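Local coordinates for AT-rich interactive domain-containing protein 4 (Arabidopsis thaliana, PDB 6LQF), which probably binds DNA through its ARID domain and the H3K4me3 histone tail through its ARID-PHD cassette, whose PHD finger holds zinc, at residues A[133-138]-A[179-184]; A[67-72]-A[85-90]; A[43-48]-A[115-120]. One frame throughout, in Å; residues are numbered along the deposited sequence.

Contact 1. Residues A[133-138]-A[179-184]; sequences CCLICR and YVCPNC. With ZN (zinc ion), chain G; ZN (zinc ion), chain F.
Leu135 reaches across to Cys181 and Asn183 with both of its methyls. In the apolar part of the contact, CD2 rests 3.8 Å from Cys181 CB, and beside it Ile136 CD1 meets Pro182 CG at 4.2 Å, the isoleucine chain lying nearly perpendicular to the proline ring's direction of approach. Leu135 holds CG between its backbone N and carbonyl carbon (chi1 62°), and the methyls fork over the cysteine. Apart from these pairs, Leu135 CD1 makes a van der Waals touch on an amide end, 3.9 Å from Asn183 ND2, as the two side chains run past one another head to tail. With an alanine here in place of Leu135 both methyls go, which is likely to leave a gap beside Cys181 CB and Asn183.

Neither zinc bridges the two segments; each takes two ligands from one of them. Cys134 and Cys137 grip one zinc, each at 2.4 Å from its SG, and His156 and Cys159 complete that site; Cys181 and Cys184 hold the other together with Cys148 and Cys151.

Among the polar bonds, Cys137 N points almost straight at Cys134 SG (3.5 Å, 172°), and Ile136 N adds a weak bond to the same sulfur. Such N-H...S bonds probably ease the negative charge on the thiolate. The chemistry is thus divided: two zinc ions fix the chain turns of the cross-braced PHD finger, and a thin apolar seam joins the turns to each other.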
loop_
_atom_site.group_PDB
_atom_site.type_symbol
_atom_site.label_atom_id
_atom_site.label_comp_id
_atom_site.label_asym_id
_atom_site.label_seq_id
_atom_site.Cartn_x
_atom_site.Cartn_y
_atom_site.Cartn_z
ATOM N N CYS A 133 1.103 15.335 6.165
ATOM C CA CYS A 133 0.575 16.531 5.504
ATOM C C CYS A 133 1.427 16.843 4.272
ATOM O O CYS A 133 2.492 16.274 4.058
ATOM C CB CYS A 133 0.568 17.725 6.458
ATOM S SG CYS A 133 2.216 18.350 6.904
ATOM N N CYS A 134 0.916 17.736 3.446
ATOM C CA CYS A 134 1.643 18.248 2.278
ATOM C C CYS A 134 2.886 19.024 2.692
ATOM O O CYS A 134 2.810 19.908 3.535
ATOM C CB CYS A 134 0.689 19.164 1.458
ATOM S SG CYS A 134 1.474 19.951 0.045
ATOM N N LEU A 135 4.017 18.700 2.086
ATOM C CA LEU A 135 5.286 19.323 2.461
ATOM C C LEU A 135 5.280 20.778 2.072
ATOM O O LEU A 135 6.078 21.556 2.630
ATOM C CB LEU A 135 6.481 18.574 1.806
ATOM C CG LEU A 135 6.550 18.548 0.267
ATOM C CD1 LEU A 135 7.356 19.711 -0.297
ATOM C CD2 LEU A 135 7.148 17.232 -0.242
ATOM N N ILE A 136 4.442 21.138 1.099
ATOM C CA ILE A 136 4.348 22.572 0.685
ATOM C C ILE A 136 3.401 23.371 1.545
ATOM O O ILE A 136 3.820 24.341 2.182
ATOM C CB ILE A 136 3.916 22.685 -0.794
ATOM C CG1 ILE A 136 4.990 22.021 -1.662
ATOM C CG2 ILE A 136 3.767 24.164 -1.194
ATOM C CD1 ILE A 136 4.548 21.693 -3.098
ATOM N N CYS A 137 2.125 22.997 1.578
ATOM C CA CYS A 137 1.108 23.803 2.294
ATOM C C CYS A 137 0.807 23.395 3.730
ATOM O O CYS A 137 0.067 24.079 4.417
ATOM C CB CYS A 137 -0.206 23.800 1.537
ATOM S SG CYS A 137 -1.137 22.226 1.658
ATOM N N ARG A 138 1.305 22.231 4.135
ATOM C CA ARG A 138 1.260 21.732 5.517
ATOM C C ARG A 138 -0.152 21.324 5.945
ATOM O O ARG A 138 -0.431 21.223 7.145
ATOM C CB ARG A 138 1.844 22.762 6.505
ATOM C CG ARG A 138 3.095 23.505 6.051
ATOM C CD ARG A 138 4.290 22.604 5.729
ATOM N NE ARG A 138 4.507 21.568 6.733
ATOM C CZ ARG A 138 5.590 20.793 6.799
ATOM N NH1 ARG A 138 6.585 20.944 5.926
ATOM N NH2 ARG A 138 5.683 19.865 7.746
ATOM N N TYR A 179 9.231 12.129 -9.683
ATOM C CA TYR A 179 8.883 13.396 -9.071
ATOM C C TYR A 179 9.915 13.778 -7.999
ATOM O O TYR A 179 10.188 12.994 -7.112
ATOM C CB TYR A 179 7.477 13.346 -8.456
ATOM C CG TYR A 179 7.144 14.646 -7.765
ATOM C CD1 TYR A 179 6.868 15.778 -8.508
ATOM C CD2 TYR A 179 7.127 14.749 -6.371
ATOM C CE1 TYR A 179 6.598 16.994 -7.876
ATOM C CE2 TYR A 179 6.859 15.958 -5.726
ATOM C CZ TYR A 179 6.620 17.077 -6.497
ATOM O OH TYR A 179 6.341 18.315 -5.925
ATOM N N VAL A 180 10.442 15.002 -8.076
ATOM C CA VAL A 180 11.323 15.530 -7.044
ATOM C C VAL A 180 10.720 16.834 -6.597
ATOM O O VAL A 180 10.459 17.696 -7.440
ATOM C CB VAL A 180 12.758 15.723 -7.570
ATOM C CG1 VAL A 180 13.638 16.419 -6.560
ATOM C CG2 VAL A 180 13.346 14.359 -7.955
ATOM N N CYS A 181 10.494 16.981 -5.304
ATOM C CA CYS A 181 9.756 18.149 -4.779
ATOM C C CYS A 181 10.560 19.456 -4.859
ATOM O O CYS A 181 11.780 19.405 -5.116
ATOM C CB CYS A 181 9.341 17.859 -3.306
ATOM S SG CYS A 181 10.640 18.159 -2.035
ATOM N N PRO A 182 9.893 20.606 -4.689
ATOM C CA PRO A 182 10.607 21.884 -4.840
ATOM C C PRO A 182 11.699 22.050 -3.789
ATOM O O PRO A 182 12.700 22.718 -4.062
ATOM C CB PRO A 182 9.491 22.926 -4.647
ATOM C CG PRO A 182 8.226 22.235 -5.021
ATOM C CD PRO A 182 8.434 20.788 -4.545
ATOM N N ASN A 183 11.502 21.542 -2.578
ATOM C CA ASN A 183 12.532 21.676 -1.543
ATOM C C ASN A 183 13.802 20.869 -1.830
ATOM O O ASN A 183 14.894 21.306 -1.469
ATOM C CB ASN A 183 11.942 21.307 -0.177
ATOM C CG ASN A 183 10.857 22.277 0.240
ATOM O OD1 ASN A 183 10.709 23.340 -0.383
ATOM N ND2 ASN A 183 10.127 21.955 1.289
ATOM N N CYS A 184 13.674 19.712 -2.485
ATOM C CA CYS A 184 14.817 18.854 -2.813
ATOM C C CYS A 184 15.565 19.262 -4.074
ATOM O O CYS A 184 16.762 19.015 -4.222
ATOM C CB CYS A 184 14.355 17.413 -3.001
ATOM S SG CYS A 184 13.970 16.567 -1.478
HETATM ZN ZN ZN G . -0.500 21.185 -0.406
HETATM ZN ZN ZN F . 11.716 16.167 -1.569
#

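Contact 2. Residues A[67-72]-A[85-90]; sequences FNLYRE and INWKGQ. With nucleotides of chain D.
Leu69 CD1, on helix 66-74 of the ARID domain, meets the Trp87 ring at its edge, 4.0 Å from CZ3. Ile85, the first residue of 85-90, lays CG2 over one face of that indole, 3.8 Å above its plane and offset toward the rim. Asn86, next in line, is the N-cap of helix 87-91. Its OD1 accepts from Gly89 N at 2.8 Å, with the donor above the carbonyl plane rather than on a lone pair. The amide's ND2 gives a nearly straight bond (2.8 Å, 170°) to OP1 of DA4 of chain D, and it also bonds to Ala172 O.

Trp87 N donates to OP1 of DG5 of chain D at 2.8 Å, and that oxygen also sits at the ring edge, in plane, while NE1 bonds to Gly82 O. Lys88 N donates to OP2 of DG5 of chain D at 2.9 Å.

At Gln90 the link to helix 66-74 is wet: a water donates to Gln90 O (2.7 Å) and to Glu72 OE1 (3.3 Å). A bend at chi2 (-51°) brings the Glu72 carboxylate round to it; Glu72 is also salt-bridged to Arg76, Lys94 and a basic side chain of the bound peptide. The N-terminal turn of helix 87-91 thus receives DNA backbone phosphate through its N-H groups, where the helix dipole would probably favour the negative charge, while the opposite end of the indole meets the protein interior.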
loop_
_atom_site.group_PDB
_atom_site.type_symbol
_atom_site.label_atom_id
_atom_site.label_comp_id
_atom_site.label_asym_id
_atom_site.label_seq_id
_atom_site.Cartn_x
_atom_site.Cartn_y
_atom_site.Cartn_z
ATOM N N PHE A 67 2.350 -9.034 2.770
ATOM C CA PHE A 67 3.185 -7.988 3.367
ATOM C C PHE A 67 3.344 -6.775 2.468
ATOM O O PHE A 67 3.151 -5.614 2.909
ATOM C CB PHE A 67 4.550 -8.610 3.666
ATOM C CG PHE A 67 5.504 -7.709 4.386
ATOM C CD1 PHE A 67 5.148 -7.043 5.554
ATOM C CD2 PHE A 67 6.787 -7.562 3.904
ATOM C CE1 PHE A 67 6.087 -6.249 6.237
ATOM C CE2 PHE A 67 7.708 -6.757 4.600
ATOM C CZ PHE A 67 7.348 -6.154 5.766
ATOM N N ASN A 68 3.656 -7.020 1.195
ATOM C CA ASN A 68 3.844 -5.862 0.320
ATOM C C ASN A 68 2.508 -5.266 -0.070
ATOM O O ASN A 68 2.431 -4.043 -0.228
ATOM C CB ASN A 68 4.666 -6.239 -0.891
ATOM C CG ASN A 68 6.139 -6.380 -0.514
ATOM O OD1 ASN A 68 6.719 -5.398 0.004
ATOM N ND2 ASN A 68 6.716 -7.556 -0.673
ATOM N N LEU A 69 1.433 -6.082 -0.165
ATOM C CA LEU A 69 0.106 -5.532 -0.444
ATOM C C LEU A 69 -0.254 -4.543 0.680
ATOM O O LEU A 69 -0.714 -3.388 0.430
ATOM C CB LEU A 69 -0.923 -6.699 -0.514
ATOM C CG LEU A 69 -2.410 -6.302 -0.510
ATOM C CD1 LEU A 69 -2.648 -5.395 -1.710
ATOM C CD2 LEU A 69 -3.310 -7.569 -0.628
ATOM N N TYR A 70 -0.050 -4.965 1.925
ATOM C CA TYR A 70 -0.374 -4.121 3.084
ATOM C C TYR A 70 0.461 -2.853 3.096
ATOM O O TYR A 70 -0.095 -1.771 3.224
ATOM C CB TYR A 70 -0.143 -4.892 4.372
ATOM C CG TYR A 70 -0.572 -4.117 5.603
ATOM C CD1 TYR A 70 -1.940 -3.965 5.909
ATOM C CD2 TYR A 70 0.380 -3.614 6.498
ATOM C CE1 TYR A 70 -2.325 -3.311 7.049
ATOM C CE2 TYR A 70 -0.009 -2.937 7.666
ATOM C CZ TYR A 70 -1.363 -2.836 7.943
ATOM O OH TYR A 70 -1.759 -2.179 9.104
ATOM N N ARG A 71 1.787 -2.987 2.912
ATOM C CA ARG A 71 2.674 -1.795 2.988
ATOM C C ARG A 71 2.300 -0.767 1.923
ATOM O O ARG A 71 2.262 0.450 2.218
ATOM C CB ARG A 71 4.131 -2.194 2.851
ATOM C CG ARG A 71 4.578 -2.973 4.091
ATOM C CD ARG A 71 6.048 -3.114 4.239
ATOM N NE ARG A 71 6.638 -3.792 3.117
ATOM C CZ ARG A 71 7.954 -3.962 2.984
ATOM N NH1 ARG A 71 8.782 -3.469 3.908
ATOM N NH2 ARG A 71 8.446 -4.611 1.933
ATOM N N GLU A 72 1.988 -1.237 0.717
ATOM C CA GLU A 72 1.708 -0.284 -0.345
ATOM C C GLU A 72 0.382 0.441 -0.113
ATOM O O GLU A 72 0.221 1.642 -0.445
ATOM C CB GLU A 72 1.679 -0.965 -1.703
ATOM C CG GLU A 72 3.062 -1.468 -2.146
ATOM C CD GLU A 72 4.183 -0.405 -2.054
ATOM O OE1 GLU A 72 3.935 0.773 -2.401
ATOM O OE2 GLU A 72 5.349 -0.727 -1.655
ATOM N N ILE A 85 -5.936 4.772 -5.202
ATOM C CA ILE A 85 -4.703 3.952 -5.260
ATOM C C ILE A 85 -4.683 3.310 -6.645
ATOM O O ILE A 85 -5.720 2.842 -7.118
ATOM C CB ILE A 85 -4.698 2.901 -4.129
ATOM C CG1 ILE A 85 -4.483 3.609 -2.794
ATOM C CG2 ILE A 85 -3.645 1.777 -4.360
ATOM C CD1 ILE A 85 -4.842 2.734 -1.580
ATOM N N ASN A 86 -3.540 3.303 -7.317
ATOM C CA ASN A 86 -3.389 2.559 -8.552
ATOM C C ASN A 86 -2.983 1.146 -8.181
ATOM O O ASN A 86 -1.825 0.850 -7.913
ATOM C CB ASN A 86 -2.339 3.220 -9.449
ATOM C CG ASN A 86 -2.158 2.534 -10.791
ATOM O OD1 ASN A 86 -2.723 1.459 -11.012
ATOM N ND2 ASN A 86 -1.369 3.132 -11.712
ATOM N N TRP A 87 -3.978 0.244 -8.161
ATOM C CA TRP A 87 -3.757 -1.114 -7.654
ATOM C C TRP A 87 -2.913 -1.922 -8.632
ATOM O O TRP A 87 -1.908 -2.502 -8.250
ATOM C CB TRP A 87 -5.127 -1.797 -7.409
ATOM C CG TRP A 87 -5.867 -1.150 -6.281
ATOM C CD1 TRP A 87 -6.665 -0.045 -6.362
ATOM C CD2 TRP A 87 -5.840 -1.529 -4.912
ATOM N NE1 TRP A 87 -7.132 0.318 -5.102
ATOM C CE2 TRP A 87 -6.655 -0.619 -4.200
ATOM C CE3 TRP A 87 -5.227 -2.585 -4.209
ATOM C CZ2 TRP A 87 -6.836 -0.726 -2.816
ATOM C CZ3 TRP A 87 -5.450 -2.713 -2.845
ATOM C CH2 TRP A 87 -6.254 -1.768 -2.163
ATOM N N LYS A 88 -3.303 -1.965 -9.900
ATOM C CA LYS A 88 -2.473 -2.686 -10.869
ATOM C C LYS A 88 -1.079 -2.109 -11.055
ATOM O O LYS A 88 -0.049 -2.836 -11.113
ATOM C CB LYS A 88 -3.199 -2.763 -12.209
ATOM C CG LYS A 88 -2.423 -3.513 -13.265
ATOM C CD LYS A 88 -3.398 -4.029 -14.358
ATOM C CE LYS A 88 -2.724 -4.838 -15.472
ATOM N NZ LYS A 88 -2.162 -6.194 -15.081
ATOM N N GLY A 89 -1.017 -0.783 -11.138
ATOM C CA GLY A 89 0.220 -0.113 -11.508
ATOM C C GLY A 89 1.182 0.250 -10.403
ATOM O O GLY A 89 2.383 0.416 -10.679
ATOM N N GLN A 90 0.723 0.420 -9.173
ATOM C CA GLN A 90 1.607 0.811 -8.076
ATOM C C GLN A 90 1.564 -0.158 -6.899
ATOM O O GLN A 90 2.511 -0.188 -6.125
ATOM C CB GLN A 90 1.250 2.212 -7.550
ATOM C CG GLN A 90 1.667 3.302 -8.503
ATOM C CD GLN A 90 1.304 4.682 -7.961
ATOM O OE1 GLN A 90 1.521 4.951 -6.754
ATOM N NE2 GLN A 90 0.773 5.553 -8.833
ATOM P P DG D 5 -6.686 -0.124 -10.830
ATOM O OP1 DG D 5 -6.283 0.717 -9.700
ATOM O OP2 DG D 5 -5.953 -1.435 -11.041
ATOM O "O5'" DG D 5 -8.219 -0.407 -10.700
ATOM C "C5'" DG D 5 -9.076 0.700 -10.399
ATOM C "C4'" DG D 5 -10.535 0.301 -10.607
ATOM O "O4'" DG D 5 -10.789 0.145 -12.030
ATOM C "C3'" DG D 5 -10.952 -0.988 -9.941
ATOM O "O3'" DG D 5 -12.346 -0.843 -9.495
ATOM C "C2'" DG D 5 -10.828 -1.985 -11.082
ATOM C "C1'" DG D 5 -11.277 -1.160 -12.283
ATOM N N9 DG D 5 -10.706 -1.601 -13.557
ATOM C C8 DG D 5 -9.391 -1.802 -13.842
ATOM N N7 DG D 5 -9.178 -2.259 -15.051
ATOM C C5 DG D 5 -10.460 -2.328 -15.593
ATOM C C6 DG D 5 -10.889 -2.712 -16.881
ATOM O O6 DG D 5 -10.188 -3.111 -17.830
ATOM N N1 DG D 5 -12.295 -2.688 -17.008
ATOM C C2 DG D 5 -13.134 -2.221 -16.045
ATOM N N2 DG D 5 -14.444 -2.246 -16.316
ATOM N N3 DG D 5 -12.736 -1.835 -14.844
ATOM C C4 DG D 5 -11.383 -1.892 -14.698
ATOM P P DA D 4 -1.905 1.765 -15.454
ATOM O OP1 DA D 4 -1.053 2.216 -14.304
ATOM O OP2 DA D 4 -1.484 0.563 -16.235
ATOM O "O5'" DA D 4 -3.364 1.434 -14.858
ATOM C "C5'" DA D 4 -4.034 2.453 -14.100
ATOM C "C4'" DA D 4 -5.446 2.044 -13.786
ATOM O "O4'" DA D 4 -6.193 1.947 -15.037
ATOM C "C3'" DA D 4 -5.551 0.684 -13.077
ATOM O "O3'" DA D 4 -6.576 0.814 -12.118
ATOM C "C2'" DA D 4 -6.019 -0.204 -14.213
ATOM C "C1'" DA D 4 -6.956 0.758 -14.957
ATOM N N9 DA D 4 -7.289 0.363 -16.299
ATOM C C8 DA D 4 -6.479 -0.116 -17.283
ATOM N N7 DA D 4 -7.133 -0.378 -18.417
ATOM C C5 DA D 4 -8.430 -0.041 -18.128
ATOM C C6 DA D 4 -9.630 -0.083 -18.898
ATOM N N6 DA D 4 -9.690 -0.554 -20.152
ATOM N N1 DA D 4 -10.758 0.286 -18.299
ATOM C C2 DA D 4 -10.719 0.763 -17.054
ATOM N N3 DA D 4 -9.657 0.879 -16.242
ATOM C C4 DA D 4 -8.541 0.463 -16.857
HETATM O O HOH W 1 4.425 1.584 -5.511
#

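Contact 3. Residues A[43-48]-A[115-120]; sequences TRLVPP and YETYLL
Leu45 pushes its two methyls against the end of helix 107-118, and the tight part of the contact is where they meet Thr117. CD1 comes to 3.5 Å from the backbone Thr117 O, and CD2 lies 3.7 Å from Thr117 CG2, the side chains meeting at a slant. With OG1 beside its backbone N (chi1 -60°), Thr117 swings CG2 to the leucine and leaves OG1 to bond back to Arg113 O within the helix. That methyl is shared, for it also lies over one face of the Tyr118 ring, offset toward the rim. Leu45 CD2 also lies over the centre of the Arg44 guanidinium, 3.8 Å above the plane; Arg44 in turn packs on a DNA phosphate.

The looser side is at Tyr118. Its ring offers an edge, CE1 standing 4.1 Å from Leu45 CB and 4.0 Å from Leu45 O, so the approach here is plain van der Waals contact. What ties the two together is a water in the plane of the ring, 2.7 Å from Tyr118 OH, which donates a hydrogen to Leu45 O (2.8 Å).

Together these contacts join the short 3-10 turn 43-45, which follows helix 26-39, to the last turn of helix 107-118 in the ARID domain. Tyr118 also touches Leu37 of helix 26-39 and Leu66 of helix 66-74, and Val46 lies on helix 26-39.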
loop_
_atom_site.group_PDB
_atom_site.type_symbol
_atom_site.label_atom_id
_atom_site.label_comp_id
_atom_site.label_asym_id
_atom_site.label_seq_id
_atom_site.Cartn_x
_atom_site.Cartn_y
_atom_site.Cartn_z
ATOM N N THR A 43 -11.152 -18.386 11.424
ATOM C CA THR A 43 -10.331 -19.600 11.434
ATOM C C THR A 43 -10.061 -20.169 10.042
ATOM O O THR A 43 -8.948 -20.639 9.790
ATOM C CB THR A 43 -10.998 -20.666 12.344
ATOM O OG1 THR A 43 -12.321 -20.934 11.874
ATOM C CG2 THR A 43 -11.138 -20.126 13.726
ATOM N N ARG A 44 -11.000 -20.033 9.112
ATOM C CA ARG A 44 -10.804 -20.617 7.776
ATOM C C ARG A 44 -9.669 -19.959 6.982
ATOM O O ARG A 44 -9.138 -20.545 6.022
ATOM C CB ARG A 44 -12.098 -20.533 6.969
ATOM C CG ARG A 44 -12.419 -19.148 6.453
ATOM C CD ARG A 44 -13.566 -19.161 5.442
ATOM N NE ARG A 44 -13.555 -17.937 4.645
ATOM C CZ ARG A 44 -12.998 -17.855 3.438
ATOM N NH1 ARG A 44 -12.427 -18.931 2.901
ATOM N NH2 ARG A 44 -13.021 -16.706 2.764
ATOM N N LEU A 45 -9.276 -18.751 7.402
ATOM C CA LEU A 45 -8.190 -18.023 6.728
ATOM C C LEU A 45 -6.788 -18.431 7.170
ATOM O O LEU A 45 -5.824 -18.014 6.531
ATOM C CB LEU A 45 -8.338 -16.520 6.953
ATOM C CG LEU A 45 -9.656 -15.975 6.437
ATOM C CD1 LEU A 45 -9.670 -14.468 6.622
ATOM C CD2 LEU A 45 -9.828 -16.331 4.977
ATOM N N VAL A 46 -6.663 -19.230 8.236
ATOM C CA VAL A 46 -5.363 -19.643 8.736
ATOM C C VAL A 46 -5.280 -21.171 8.657
ATOM O O VAL A 46 -5.784 -21.859 9.535
ATOM C CB VAL A 46 -5.123 -19.174 10.188
ATOM C CG1 VAL A 46 -3.728 -19.560 10.639
ATOM C CG2 VAL A 46 -5.291 -17.652 10.285
ATOM N N PRO A 47 -4.665 -21.690 7.587
ATOM C CA PRO A 47 -4.589 -23.128 7.351
ATOM C C PRO A 47 -3.664 -23.824 8.359
ATOM O O PRO A 47 -2.794 -23.209 8.986
ATOM C CB PRO A 47 -3.994 -23.214 5.930
ATOM C CG PRO A 47 -3.978 -21.817 5.372
ATOM C CD PRO A 47 -3.912 -20.912 6.578
ATOM N N PRO A 48 -3.842 -25.149 8.545
ATOM C CA PRO A 48 -2.836 -25.856 9.336
ATOM C C PRO A 48 -1.464 -25.807 8.674
ATOM O O PRO A 48 -1.352 -25.619 7.455
ATOM C CB PRO A 48 -3.379 -27.284 9.391
ATOM C CG PRO A 48 -4.330 -27.404 8.266
ATOM C CD PRO A 48 -4.837 -26.024 7.924
ATOM N N TYR A 115 -7.587 -7.774 -0.038
ATOM C CA TYR A 115 -7.313 -6.888 1.065
ATOM C C TYR A 115 -8.495 -6.919 2.032
ATOM O O TYR A 115 -8.315 -7.013 3.254
ATOM C CB TYR A 115 -7.078 -5.457 0.556
ATOM C CG TYR A 115 -6.444 -4.556 1.591
ATOM C CD1 TYR A 115 -7.209 -3.935 2.603
ATOM C CD2 TYR A 115 -5.092 -4.301 1.559
ATOM C CE1 TYR A 115 -6.626 -3.097 3.542
ATOM C CE2 TYR A 115 -4.528 -3.472 2.479
ATOM C CZ TYR A 115 -5.283 -2.876 3.460
ATOM O OH TYR A 115 -4.659 -2.055 4.380
ATOM N N GLU A 116 -9.710 -6.854 1.488
ATOM C CA GLU A 116 -10.896 -7.000 2.326
ATOM C C GLU A 116 -10.896 -8.293 3.149
ATOM O O GLU A 116 -11.251 -8.280 4.330
ATOM C CB GLU A 116 -12.148 -6.971 1.457
ATOM C CG GLU A 116 -12.434 -5.561 0.996
ATOM C CD GLU A 116 -13.614 -5.467 0.050
ATOM O OE1 GLU A 116 -13.965 -6.487 -0.591
ATOM O OE2 GLU A 116 -14.184 -4.363 -0.055
ATOM N N THR A 117 -10.512 -9.418 2.550
ATOM C CA THR A 117 -10.499 -10.711 3.263
ATOM C C THR A 117 -9.463 -10.745 4.387
ATOM O O THR A 117 -9.763 -11.162 5.524
ATOM C CB THR A 117 -10.214 -11.817 2.227
ATOM O OG1 THR A 117 -11.265 -11.784 1.240
ATOM C CG2 THR A 117 -10.140 -13.244 2.871
ATOM N N TYR A 118 -8.204 -10.367 4.079
ATOM C CA TYR A 118 -7.119 -10.645 4.996
ATOM C C TYR A 118 -6.690 -9.462 5.839
ATOM O O TYR A 118 -6.131 -9.637 6.940
ATOM C CB TYR A 118 -5.884 -11.155 4.227
ATOM C CG TYR A 118 -6.042 -12.535 3.664
ATOM C CD1 TYR A 118 -5.860 -13.653 4.484
ATOM C CD2 TYR A 118 -6.369 -12.730 2.316
ATOM C CE1 TYR A 118 -6.009 -14.935 3.980
ATOM C CE2 TYR A 118 -6.503 -14.023 1.781
ATOM C CZ TYR A 118 -6.339 -15.115 2.643
ATOM O OH TYR A 118 -6.451 -16.397 2.139
ATOM N N LEU A 119 -6.887 -8.222 5.304
ATOM C CA LEU A 119 -6.126 -7.088 5.852
ATOM C C LEU A 119 -6.958 -5.904 6.313
ATOM O O LEU A 119 -6.440 -5.070 7.071
ATOM C CB LEU A 119 -5.111 -6.597 4.792
ATOM C CG LEU A 119 -4.002 -7.592 4.424
ATOM C CD1 LEU A 119 -3.164 -7.038 3.212
ATOM C CD2 LEU A 119 -3.148 -7.794 5.654
ATOM N N LEU A 120 -8.239 -5.804 5.944
ATOM C CA LEU A 120 -8.950 -4.568 6.263
ATOM C C LEU A 120 -9.212 -4.377 7.765
ATOM O O LEU A 120 -8.930 -3.311 8.353
ATOM C CB LEU A 120 -10.246 -4.541 5.484
ATOM C CG LEU A 120 -10.998 -3.250 5.679
ATOM C CD1 LEU A 120 -10.189 -2.001 5.329
ATOM C CD2 LEU A 120 -12.214 -3.343 4.763
HETATM O O HOH W 2 -5.708 -18.435 3.799
#

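Contacts 2 and 3 both belong to the ARID domain, whereas contact 1 lies in the PHD finger. Along the chain, 67-72 and 85-90 are nested inside the loop closed by 43-48 with 115-120, and contact 1 opens only after both. The ARID pair have centres about 18 Å apart, and Leu69 and Tyr70 of helix 66-74 touch Tyr115 and Leu119, so the two contacts pack directly on each other. Contact 1 stands about 22 Å from contact 2 and 38 Å from contact 3, centre to centre, touching neither. Yet Asn86 and Gln90 bond to Ala172 O at the end of helix 168-172, within the PHD finger, and peptide contacts reach Glu72, Gln90 and Tyr179, consistent with the two domains reading DNA and histone tail as one cassette.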